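Local coordinates for protein formimidoylglutamase (Bacillus subtilis, PDB 3M1R) that catalyses the manganese-dependent hydrolysis of N-formimidoyl-L-glutamate to L-glutamate and formamide in the breakdown of histidine, at residues 34-39 against 116-121; 50-55 against 165-170; 106-111 against 137-142; 256-261 against 290-295. All blocks are in the same frame, centred on the assembly; numbering follows the deposited sequence.

Contact 1: 34-39 against 116-121; sequences GQDIKG and SDHPDW
Gly39 and Trp121 form a parallel beta bridge, their CA atoms 4.9 Å apart, where strands 39-45 and 121-127 enter the central parallel sheet of the arginase-family alpha/beta fold. At the bridge, Gly39 N donates to Asp120 O at 2.8 Å. Helix 100-117 has ended by His118, and a type I beta turn from His118 to Trp121 swings the chain from helix into strand, closed by the bond from Trp121 N to His118 O. Ile37 is the apolar piece between the two segments, and its two branches part. CG1 lies beside the backbone N (chi1 -47°) and carries CD1 over one face of the His118 imidazole, a CH-pi contact with CD1 3.8 Å from the ring centroid and offset toward the rim. CG2 runs the other way, alongside Trp121, and touches its CD1 at 3.6 Å. The Trp121 indole NE1 is held by Ala41 O, and Leu90 of strand 87-93 packs against both Ile37 and Trp121. Trp32 meets the His118 ring as well, and Tyr7 of a second subunit packs on it. At the ring edge His118 ND1 donates to Asp36 OD1 at a long 3.3 Å; ring and carboxylate planes stand 88° apart, and the proton reaches OD1 from above the carboxylate plane.

Contact 2: 50-55 against 165-170; sequences SSISHS and GPTNGT
Pro166 brings its carbonyl O to within 3.6 Å of Ser50 CB. Its ring packs on Ile100 of helix 100-117 and on Thr98 of a third subunit. Thr167 follows, its CA directing a C-H at Ser50 O (3.4 Å) while its CB meets Ile52 CG1 at 3.9 Å, the two side chains slanting across one another. A type I beta turn starts here and runs to Thr170. Asn168 N makes a weak hydrogen bond of 3.2 Å to the same Ser50 O, so this carbonyl receives both the amide and the CA-H. The Asn168 side chain lies along Ser51, its CG 3.7 Å from Ser51 CA, with CB near Ile52 CD1. Its amide is tied both across the contact and beyond it: OD1 takes a weak bond from Asn130 N, and ND2 gives weak bonds to Glu290 OE1 and to a water 3.0 Å away, which also bonds Ser53 OG at 2.8 Å. A leucine in its place has no amide for the water or for Glu290 and Asn130, and would probably leave the water held from the Ser53 side with no mate on this loop. Gly169 N then comes within 4.1 Å of Ile52 CD1, beside Asp157. Ser50 OG and Ser51 OG both bond Asp129 OD2, next in sequence to Asn130. Asn130 and Asp157 bind calcium here, probably in place of manganese, so these joined loops form second-shell structure at the binuclear metal centre of the arginase family.

Contact 3: 106-111 against 137-142; sequences HIFQTM and IKAIAQ
The Phe108 ring has Lys138 over one face, with CE 3.9 Å from the centroid and almost on the ring normal. The ammonium follows it over the same face in a cation-pi contact, NZ lying 4.4 Å from the centroid. At the edge of the ring comes the backbone of Ala139, whose CA is 3.6 Å from CE2. This is the packing of two neighbouring helices on the sheet of the alpha/beta fold: segments 106-111 and 137-141 run in roughly the same direction, their axes 8.7 Å apart and crossing at -30°. Chi1 of 173° sets the Phe108 ring opposite its own backbone N and reaches it across to the second helix. Lys138 bends at chi3 as it passes over the ring, and Tyr134 OH receives a hydrogen bond from its NZ. A serine at Phe108 would probably leave the lysine chain without its aromatic support and open a gap beside Ala139. One turn on, selenomethionine Met111 packs against strand 121-127 through Pro123 and Ile125. Its CB meets the Ala139 methyl CB at 3.6 Å. At the end of the second helix Gln142, extended beyond CG, brings OE1 to 3.3 Å from Phe108 CZ, its amide plane 88° from the ring.

Contact 4: 256-261 against 290-295; sequences GCPAIG and EVDPTL
Gly256 O accepts from Asp292 N at 2.7 Å, a bond that joins two otherwise irregular loops, and one residue on the Cys257 CA-H points at Glu290 O. Pro258 wedges between the side chains of the second loop. Its CD presses on Glu290 O at 3.2 Å, CG lies 3.7 Å from Glu290 OE2 and also near Asp292 CB, and Leu295 CD2 reaches its CA at 4.0 Å. The Glu290 chain folds back at chi2 (-68°), which turns its carboxylate toward Pro258. A water bridges the loops there, donating to Glu290 OE2 at 2.9 Å and accepting from Ala259 N at 2.8 Å. Asp292 builds an Asx turn: its OD1 receives both Thr294 N and Thr294 OG1, from one face of the carboxylate, while OD2 holds Gly56 N. Arg298 of a fourth subunit bonds the carbonyls of Cys257 and Pro258, extending the contact into the hexamer. Asn130, a ligand of one bound calcium, gives its backbone N to Glu290 OE1, and Asp245, a ligand of both calcium ions, also lies close to the Glu290 carboxylate. The bonds to both carboxylate oxygens of Glu290 and the pressure of Pro258 probably fix how this side chain is turned beside the metal ligands, while Asp292, gripped by two amides and a hydroxyl, ties its loop together.

How the contacts relate
From the N terminus, the loop after strand 29-31 opens contact 1, and the loop after strand 39-45 opens contact 2. Helix 100-117 then supplies contact 3 before contact 1 closes at the start of strand 121-127, so contacts 1 and 3 cross; they also touch, through Trp121 and Met111. Contact 3 closes on helix 133-141, nested inside the loop that contact 2 closes at 165-170; contacts 1 and 2 cross as well. Contact 4 comes later, joining the loops after strands 239-245 and 283-289. It adjoins contact 2 at the metal-bearing end of the sheet, whereas contact 1 lies about 32 Å away, centre to centre, beyond the chain's middle.

Contact 1: 34-39 against 116-121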
loop_
_atom_site.group_PDB
_atom_site.type_symbol
_atom_site.label_atom_id
_atom_site.label_comp_id
_atom_site.label_asym_id
_atom_site.label_seq_id
_atom_site.Cartn_x
_atom_site.Cartn_y
_atom_site.Cartn_z
ATOM N N GLY D 34 22.594 -20.950 28.090
ATOM C CA GLY D 34 23.700 -20.284 28.761
ATOM C C GLY D 34 25.119 -20.526 28.261
ATOM O O GLY D 34 26.052 -19.848 28.700
ATOM N N GLN D 35 25.291 -21.474 27.342
ATOM C CA GLN D 35 26.625 -21.968 26.970
ATOM C C GLN D 35 27.641 -20.896 26.551
ATOM O O GLN D 35 27.276 -19.763 26.238
ATOM C CB GLN D 35 26.528 -23.075 25.912
ATOM C CG GLN D 35 25.830 -22.675 24.636
ATOM C CD GLN D 35 24.414 -23.215 24.540
ATOM O OE1 GLN D 35 23.504 -22.713 25.187
ATOM N NE2 GLN D 35 24.223 -24.235 23.718
ATOM N N ASP D 36 28.916 -21.277 26.544
ATOM C CA ASP D 36 30.020 -20.338 26.332
ATOM C C ASP D 36 30.085 -19.747 24.929
ATOM O O ASP D 36 30.157 -20.471 23.935
ATOM C CB ASP D 36 31.356 -20.995 26.673
ATOM C CG ASP D 36 32.116 -20.232 27.738
ATOM O OD1 ASP D 36 32.143 -18.980 27.672
ATOM O OD2 ASP D 36 32.682 -20.885 28.643
ATOM N N ILE D 37 30.082 -18.421 24.862
ATOM C CA ILE D 37 30.064 -17.722 23.586
ATOM C C ILE D 37 31.469 -17.495 23.067
ATOM O O ILE D 37 32.280 -16.822 23.694
ATOM C CB ILE D 37 29.350 -16.371 23.690
ATOM C CG1 ILE D 37 28.031 -16.528 24.443
ATOM C CG2 ILE D 37 29.108 -15.789 22.306
ATOM C CD1 ILE D 37 27.441 -15.219 24.883
ATOM N N LYS D 38 31.746 -18.069 21.908
ATOM C CA LYS D 38 33.025 -17.889 21.257
ATOM C C LYS D 38 32.751 -17.232 19.915
ATOM O O LYS D 38 32.083 -17.808 19.058
ATOM C CB LYS D 38 33.701 -19.241 21.069
ATOM C CG LYS D 38 33.675 -20.125 22.319
ATOM C CD LYS D 38 33.813 -21.608 21.964
ATOM C CE LYS D 38 32.484 -22.224 21.518
ATOM N NZ LYS D 38 31.886 -21.563 20.313
ATOM N N GLY D 39 33.237 -16.008 19.757
ATOM C CA GLY D 39 33.084 -15.270 18.522
ATOM C C GLY D 39 31.773 -14.522 18.380
ATOM O O GLY D 39 31.143 -14.137 19.360
ATOM N N SER D 116 31.597 -9.251 29.882
ATOM C CA SER D 116 32.474 -9.653 30.963
ATOM C C SER D 116 32.416 -11.162 31.141
ATOM O O SER D 116 33.443 -11.824 31.181
ATOM C CB SER D 116 32.089 -8.944 32.262
ATOM O OG SER D 116 32.101 -7.538 32.092
ATOM N N ASP D 117 31.207 -11.703 31.229
ATOM C CA ASP D 117 31.050 -13.137 31.417
ATOM C C ASP D 117 31.618 -13.956 30.261
ATOM O O ASP D 117 32.127 -15.050 30.478
ATOM C CB ASP D 117 29.585 -13.493 31.657
ATOM C CG ASP D 117 29.108 -13.072 33.032
ATOM O OD1 ASP D 117 29.957 -12.666 33.855
ATOM O OD2 ASP D 117 27.886 -13.144 33.286
ATOM N N HIS D 118 31.534 -13.425 29.044
ATOM C CA HIS D 118 32.005 -14.132 27.853
ATOM C C HIS D 118 32.930 -13.249 27.030
ATOM O O HIS D 118 32.509 -12.680 26.017
ATOM C CB HIS D 118 30.835 -14.545 26.969
ATOM C CG HIS D 118 29.776 -15.315 27.686
ATOM N ND1 HIS D 118 29.782 -16.692 27.762
ATOM C CD2 HIS D 118 28.672 -14.904 28.350
ATOM C CE1 HIS D 118 28.728 -17.095 28.449
ATOM N NE2 HIS D 118 28.036 -16.029 28.815
ATOM N N PRO D 119 34.200 -13.154 27.448
ATOM C CA PRO D 119 35.176 -12.205 26.900
ATOM C C PRO D 119 35.497 -12.468 25.441
ATOM O O PRO D 119 36.131 -11.626 24.803
ATOM C CB PRO D 119 36.426 -12.458 27.750
ATOM C CG PRO D 119 36.281 -13.865 28.210
ATOM C CD PRO D 119 34.809 -14.068 28.429
ATOM N N ASP D 120 35.078 -13.618 24.922
ATOM C CA ASP D 120 35.312 -13.914 23.522
ATOM C C ASP D 120 34.101 -13.592 22.647
ATOM O O ASP D 120 34.105 -13.891 21.456
ATOM C CB ASP D 120 35.720 -15.371 23.348
ATOM C CG ASP D 120 37.054 -15.679 24.011
ATOM O OD1 ASP D 120 37.127 -16.672 24.770
ATOM O OD2 ASP D 120 38.021 -14.919 23.788
ATOM N N TRP D 121 33.070 -12.992 23.235
ATOM C CA TRP D 121 31.895 -12.564 22.458
ATOM C C TRP D 121 32.171 -11.310 21.627
ATOM O O TRP D 121 32.705 -10.314 22.120
ATOM C CB TRP D 121 30.680 -12.347 23.361
ATOM C CG TRP D 121 29.463 -11.832 22.631
ATOM C CD1 TRP D 121 28.986 -12.259 21.421
ATOM C CD2 TRP D 121 28.570 -10.816 23.073
ATOM N NE1 TRP D 121 27.860 -11.572 21.086
ATOM C CE2 TRP D 121 27.577 -10.673 22.088
ATOM C CE3 TRP D 121 28.507 -10.007 24.217
ATOM C CZ2 TRP D 121 26.546 -9.758 22.195
ATOM C CZ3 TRP D 121 27.479 -9.097 24.330
ATOM C CH2 TRP D 121 26.514 -8.977 23.324
#

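Contact 2: 50-55 against 165-170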
loop_
_atom_site.group_PDB
_atom_site.type_symbol
_atom_site.label_atom_id
_atom_site.label_comp_id
_atom_site.label_asym_id
_atom_site.label_seq_id
_atom_site.Cartn_x
_atom_site.Cartn_y
_atom_site.Cartn_z
ATOM N N SER D 50 12.730 6.404 21.621
ATOM C CA SER D 50 13.639 7.533 21.833
ATOM C C SER D 50 13.749 8.395 20.580
ATOM O O SER D 50 14.188 9.549 20.636
ATOM C CB SER D 50 15.023 7.032 22.247
ATOM O OG SER D 50 15.347 5.855 21.534
ATOM N N SER D 51 13.323 7.827 19.456
ATOM C CA SER D 51 13.347 8.533 18.180
ATOM C C SER D 51 12.586 9.857 18.220
ATOM O O SER D 51 11.452 9.937 18.702
ATOM C CB SER D 51 12.800 7.647 17.048
ATOM O OG SER D 51 13.628 6.522 16.814
ATOM N N ILE D 52 13.248 10.894 17.722
ATOM C CA ILE D 52 12.615 12.169 17.432
ATOM C C ILE D 52 11.400 11.897 16.539
ATOM O O ILE D 52 10.257 12.149 16.929
ATOM C CB ILE D 52 13.628 13.119 16.738
ATOM C CG1 ILE D 52 14.775 13.449 17.707
ATOM C CG2 ILE D 52 12.935 14.375 16.244
ATOM C CD1 ILE D 52 16.077 13.909 17.052
ATOM N N SER D 53 11.661 11.347 15.354
ATOM C CA SER D 53 10.613 10.910 14.433
ATOM C C SER D 53 9.744 9.836 15.069
ATOM O O SER D 53 10.130 9.213 16.061
ATOM C CB SER D 53 11.233 10.316 13.157
ATOM O OG SER D 53 12.035 11.251 12.455
ATOM N N HIS D 54 8.570 9.614 14.490
ATOM C CA HIS D 54 7.812 8.404 14.768
ATOM C C HIS D 54 8.539 7.210 14.115
ATOM O O HIS D 54 8.771 7.217 12.896
ATOM C CB HIS D 54 6.401 8.542 14.201
ATOM C CG HIS D 54 5.629 7.265 14.201
ATOM N ND1 HIS D 54 5.144 6.693 15.357
ATOM C CD2 HIS D 54 5.283 6.433 13.192
ATOM C CE1 HIS D 54 4.524 5.564 15.058
ATOM N NE2 HIS D 54 4.597 5.382 13.752
ATOM N N SER D 55 8.897 6.197 14.911
ATOM C CA SER D 55 9.752 5.095 14.436
ATOM C C SER D 55 9.251 3.676 14.754
ATOM O O SER D 55 8.857 3.388 15.873
ATOM C CB SER D 55 11.180 5.260 14.982
ATOM O OG SER D 55 12.056 4.284 14.444
ATOM N N GLY D 165 15.790 14.908 25.316
ATOM C CA GLY D 165 16.248 13.868 26.228
ATOM C C GLY D 165 17.294 12.999 25.548
ATOM O O GLY D 165 17.954 13.460 24.616
ATOM N N PRO D 166 17.469 11.744 26.010
ATOM C CA PRO D 166 18.342 10.825 25.259
ATOM C C PRO D 166 17.706 10.495 23.910
ATOM O O PRO D 166 17.347 9.340 23.648
ATOM C CB PRO D 166 18.404 9.575 26.150
ATOM C CG PRO D 166 18.005 10.046 27.514
ATOM C CD PRO D 166 17.014 11.159 27.284
ATOM N N THR D 167 17.553 11.516 23.070
ATOM C CA THR D 167 16.881 11.339 21.796
ATOM C C THR D 167 17.780 10.673 20.780
ATOM O O THR D 167 18.977 10.435 21.014
ATOM C CB THR D 167 16.285 12.654 21.195
ATOM O OG1 THR D 167 17.282 13.682 21.130
ATOM C CG2 THR D 167 15.113 13.145 22.016
ATOM N N ASN D 168 17.149 10.365 19.656
ATOM C CA ASN D 168 17.756 9.706 18.523
ATOM C C ASN D 168 19.142 10.233 18.211
ATOM O O ASN D 168 20.076 9.465 17.983
ATOM C CB ASN D 168 16.854 9.907 17.299
ATOM C CG ASN D 168 16.668 8.647 16.528
ATOM O OD1 ASN D 168 16.847 7.562 17.075
ATOM N ND2 ASN D 168 16.311 8.762 15.252
ATOM N N GLY D 169 19.259 11.554 18.192
ATOM C CA GLY D 169 20.447 12.206 17.685
ATOM C C GLY D 169 21.518 12.538 18.701
ATOM O O GLY D 169 22.469 13.251 18.370
ATOM N N THR D 170 21.397 12.026 19.922
ATOM C CA THR D 170 22.312 12.464 20.982
ATOM C C THR D 170 23.457 11.507 21.357
ATOM O O THR D 170 24.308 11.878 22.167
ATOM C CB THR D 170 21.557 12.800 22.283
ATOM O OG1 THR D 170 21.054 11.592 22.870
ATOM C CG2 THR D 170 20.401 13.749 22.007
HETATM O O HOH W 1 14.463 10.463 13.606
#

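Contact 3: 106-111 against 137-142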
loop_
_atom_site.group_PDB
_atom_site.type_symbol
_atom_site.label_atom_id
_atom_site.label_comp_id
_atom_site.label_asym_id
_atom_site.label_seq_id
_atom_site.Cartn_x
_atom_site.Cartn_y
_atom_site.Cartn_z
ATOM N N HIS D 106 18.993 -0.983 30.915
ATOM C CA HIS D 106 18.879 -2.383 30.533
ATOM C C HIS D 106 19.995 -2.725 29.551
ATOM O O HIS D 106 20.715 -3.714 29.720
ATOM C CB HIS D 106 17.539 -2.658 29.876
ATOM C CG HIS D 106 16.380 -2.576 30.809
ATOM N ND1 HIS D 106 16.526 -2.360 32.166
ATOM C CD2 HIS D 106 15.051 -2.691 30.591
ATOM C CE1 HIS D 106 15.343 -2.337 32.734
ATOM N NE2 HIS D 106 14.420 -2.537 31.806
ATOM N N ILE D 107 20.139 -1.882 28.532
ATOM C CA ILE D 107 21.112 -2.121 27.476
ATOM C C ILE D 107 22.531 -2.128 28.010
ATOM O O ILE D 107 23.292 -3.056 27.742
ATOM C CB ILE D 107 20.995 -1.078 26.353
ATOM C CG1 ILE D 107 19.563 -1.086 25.780
ATOM C CG2 ILE D 107 22.044 -1.342 25.285
ATOM C CD1 ILE D 107 19.264 0.024 24.774
ATOM N N PHE D 108 22.892 -1.103 28.776
ATOM C CA PHE D 108 24.243 -1.032 29.285
ATOM C C PHE D 108 24.568 -2.199 30.208
ATOM O O PHE D 108 25.657 -2.749 30.148
ATOM C CB PHE D 108 24.528 0.280 30.007
ATOM C CG PHE D 108 25.873 0.295 30.674
ATOM C CD1 PHE D 108 25.983 0.335 32.054
ATOM C CD2 PHE D 108 27.027 0.207 29.918
ATOM C CE1 PHE D 108 27.225 0.327 32.670
ATOM C CE2 PHE D 108 28.275 0.194 30.523
ATOM C CZ PHE D 108 28.378 0.251 31.903
ATOM N N GLN D 109 23.624 -2.576 31.062
ATOM C CA GLN D 109 23.891 -3.598 32.080
ATOM C C GLN D 109 24.028 -4.974 31.478
ATOM O O GLN D 109 24.878 -5.760 31.900
ATOM C CB GLN D 109 22.758 -3.661 33.094
ATOM C CG GLN D 109 22.872 -2.712 34.248
ATOM C CD GLN D 109 21.725 -2.905 35.212
ATOM O OE1 GLN D 109 20.859 -2.038 35.347
ATOM N NE2 GLN D 109 21.696 -4.061 35.872
ATOM N N THR D 110 23.157 -5.272 30.514
ATOM C CA THR D 110 23.125 -6.581 29.901
ATOM C C THR D 110 24.393 -6.745 29.099
ATOM O O THR D 110 25.101 -7.749 29.218
ATOM C CB THR D 110 21.905 -6.733 28.990
ATOM O OG1 THR D 110 20.714 -6.632 29.779
ATOM C CG2 THR D 110 21.925 -8.073 28.279
HETATM N N MSE D 111 24.680 -5.726 28.305
HETATM C CA MSE D 111 25.852 -5.691 27.456
HETATM C C MSE D 111 27.119 -5.844 28.306
HETATM O O MSE D 111 28.030 -6.600 27.966
HETATM C CB MSE D 111 25.866 -4.358 26.709
HETATM C CG MSE D 111 26.352 -4.421 25.279
HETATM SE SE MSE D 111 25.120 -5.323 24.076
HETATM C CE MSE D 111 26.377 -5.667 22.635
ATOM N N ILE D 137 28.255 1.112 23.038
ATOM C CA ILE D 137 29.638 1.576 23.051
ATOM C C ILE D 137 30.208 1.766 24.454
ATOM O O ILE D 137 31.326 1.348 24.736
ATOM C CB ILE D 137 29.788 2.858 22.229
ATOM C CG1 ILE D 137 29.520 2.547 20.759
ATOM C CG2 ILE D 137 31.163 3.432 22.395
ATOM C CD1 ILE D 137 29.485 3.757 19.866
ATOM N N LYS D 138 29.443 2.384 25.342
ATOM C CA LYS D 138 29.892 2.534 26.720
ATOM C C LYS D 138 30.243 1.179 27.350
ATOM O O LYS D 138 31.186 1.079 28.124
ATOM C CB LYS D 138 28.813 3.232 27.535
ATOM C CG LYS D 138 29.110 3.445 29.017
ATOM C CD LYS D 138 28.040 4.383 29.602
ATOM C CE LYS D 138 27.703 4.070 31.052
ATOM N NZ LYS D 138 26.330 4.569 31.394
ATOM N N ALA D 139 29.471 0.145 27.025
ATOM C CA ALA D 139 29.722 -1.189 27.555
ATOM C C ALA D 139 31.001 -1.732 26.957
ATOM O O ALA D 139 31.836 -2.283 27.663
ATOM C CB ALA D 139 28.566 -2.115 27.248
ATOM N N ILE D 140 31.157 -1.573 25.649
ATOM C CA ILE D 140 32.397 -1.966 25.001
ATOM C C ILE D 140 33.550 -1.244 25.671
ATOM O O ILE D 140 34.480 -1.869 26.171
ATOM C CB ILE D 140 32.406 -1.601 23.510
ATOM C CG1 ILE D 140 31.359 -2.410 22.744
ATOM C CG2 ILE D 140 33.789 -1.807 22.925
ATOM C CD1 ILE D 140 31.531 -3.888 22.851
ATOM N N ALA D 141 33.477 0.082 25.693
ATOM C CA ALA D 141 34.560 0.905 26.228
ATOM C C ALA D 141 34.931 0.547 27.658
ATOM O O ALA D 141 36.109 0.538 28.023
ATOM C CB ALA D 141 34.213 2.374 26.138
ATOM N N GLN D 142 33.934 0.262 28.481
ATOM C CA GLN D 142 34.228 0.030 29.890
ATOM C C GLN D 142 34.399 -1.441 30.242
ATOM O O GLN D 142 34.484 -1.795 31.414
ATOM C CB GLN D 142 33.162 0.661 30.768
ATOM C CG GLN D 142 33.070 2.163 30.635
ATOM C CD GLN D 142 31.948 2.709 31.474
ATOM O OE1 GLN D 142 31.154 1.947 32.030
ATOM N NE2 GLN D 142 31.869 4.030 31.578
#

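Contact 4: 256-261 against 290-295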
loop_
_atom_site.group_PDB
_atom_site.type_symbol
_atom_site.label_atom_id
_atom_site.label_comp_id
_atom_site.label_asym_id
_atom_site.label_seq_id
_atom_site.Cartn_x
_atom_site.Cartn_y
_atom_site.Cartn_z
ATOM N N GLY D 256 13.696 2.328 3.677
ATOM C CA GLY D 256 13.112 2.086 4.982
ATOM C C GLY D 256 13.799 2.736 6.166
ATOM O O GLY D 256 13.617 2.272 7.287
ATOM N N CYS D 257 14.608 3.773 5.945
ATOM C CA CYS D 257 15.179 4.519 7.074
ATOM C C CYS D 257 14.328 5.757 7.357
ATOM O O CYS D 257 13.861 6.415 6.425
ATOM C CB CYS D 257 16.615 4.957 6.782
ATOM S SG CYS D 257 17.764 3.588 6.433
ATOM N N PRO D 258 14.141 6.097 8.641
ATOM C CA PRO D 258 13.357 7.310 8.889
ATOM C C PRO D 258 13.879 8.513 8.108
ATOM O O PRO D 258 13.117 9.092 7.334
ATOM C CB PRO D 258 13.474 7.494 10.411
ATOM C CG PRO D 258 13.655 6.038 10.924
ATOM C CD PRO D 258 14.573 5.445 9.894
ATOM N N ALA D 259 15.150 8.866 8.260
ATOM C CA ALA D 259 15.666 10.044 7.567
ATOM C C ALA D 259 16.245 9.700 6.195
ATOM O O ALA D 259 17.434 9.477 6.070
ATOM C CB ALA D 259 16.705 10.776 8.431
ATOM N N ILE D 260 15.395 9.654 5.171
ATOM C CA ILE D 260 15.838 9.372 3.804
ATOM C C ILE D 260 16.106 10.671 3.044
ATOM O O ILE D 260 15.531 11.714 3.346
ATOM C CB ILE D 260 14.785 8.574 2.981
ATOM C CG1 ILE D 260 13.427 9.268 3.038
ATOM C CG2 ILE D 260 14.670 7.128 3.456
ATOM C CD1 ILE D 260 12.383 8.587 2.182
ATOM N N GLY D 261 16.975 10.575 2.041
ATOM C CA GLY D 261 17.269 11.645 1.121
ATOM C C GLY D 261 18.254 11.131 0.087
ATOM O O GLY D 261 18.845 10.059 0.256
ATOM N N GLU D 290 18.687 2.200 12.756
ATOM C CA GLU D 290 17.859 3.073 11.940
ATOM C C GLU D 290 17.161 2.383 10.774
ATOM O O GLU D 290 16.694 3.033 9.846
ATOM C CB GLU D 290 18.634 4.334 11.520
ATOM C CG GLU D 290 18.958 5.250 12.714
ATOM C CD GLU D 290 17.705 5.920 13.359
ATOM O OE1 GLU D 290 17.545 5.868 14.600
ATOM O OE2 GLU D 290 16.887 6.523 12.633
ATOM N N VAL D 291 17.043 1.064 10.844
ATOM C CA VAL D 291 16.147 0.368 9.930
ATOM C C VAL D 291 14.702 0.447 10.432
ATOM O O VAL D 291 14.418 0.103 11.576
ATOM C CB VAL D 291 16.565 -1.093 9.757
ATOM C CG1 VAL D 291 15.554 -1.856 8.899
ATOM C CG2 VAL D 291 17.958 -1.151 9.148
ATOM N N ASP D 292 13.782 0.887 9.578
ATOM C CA ASP D 292 12.380 0.943 9.981
ATOM C C ASP D 292 11.499 0.135 9.013
ATOM O O ASP D 292 11.098 0.609 7.955
ATOM C CB ASP D 292 11.910 2.399 10.111
ATOM C CG ASP D 292 10.496 2.527 10.720
ATOM O OD1 ASP D 292 9.764 1.514 10.785
ATOM O OD2 ASP D 292 10.124 3.658 11.125
ATOM N N PRO D 293 11.197 -1.098 9.387
ATOM C CA PRO D 293 10.387 -1.981 8.550
ATOM C C PRO D 293 9.033 -1.381 8.163
ATOM O O PRO D 293 8.549 -1.725 7.086
ATOM C CB PRO D 293 10.149 -3.192 9.457
ATOM C CG PRO D 293 11.218 -3.127 10.483
ATOM C CD PRO D 293 11.536 -1.706 10.686
ATOM N N THR D 294 8.417 -0.542 9.009
ATOM C CA THR D 294 7.088 0.023 8.688
ATOM C C THR D 294 7.195 1.089 7.607
ATOM O O THR D 294 6.198 1.511 7.036
ATOM C CB THR D 294 6.392 0.661 9.920
ATOM O OG1 THR D 294 7.130 1.821 10.355
ATOM C CG2 THR D 294 6.325 -0.319 11.046
ATOM N N LEU D 295 8.409 1.538 7.327
ATOM C CA LEU D 295 8.600 2.554 6.304
ATOM C C LEU D 295 9.178 1.914 5.024
ATOM O O LEU D 295 9.366 2.606 4.016
ATOM C CB LEU D 295 9.574 3.612 6.818
ATOM C CG LEU D 295 9.135 4.945 7.420
ATOM C CD1 LEU D 295 7.623 5.042 7.670
ATOM C CD2 LEU D 295 9.937 5.212 8.667
HETATM O O HOH W 2 17.030 7.797 9.989
#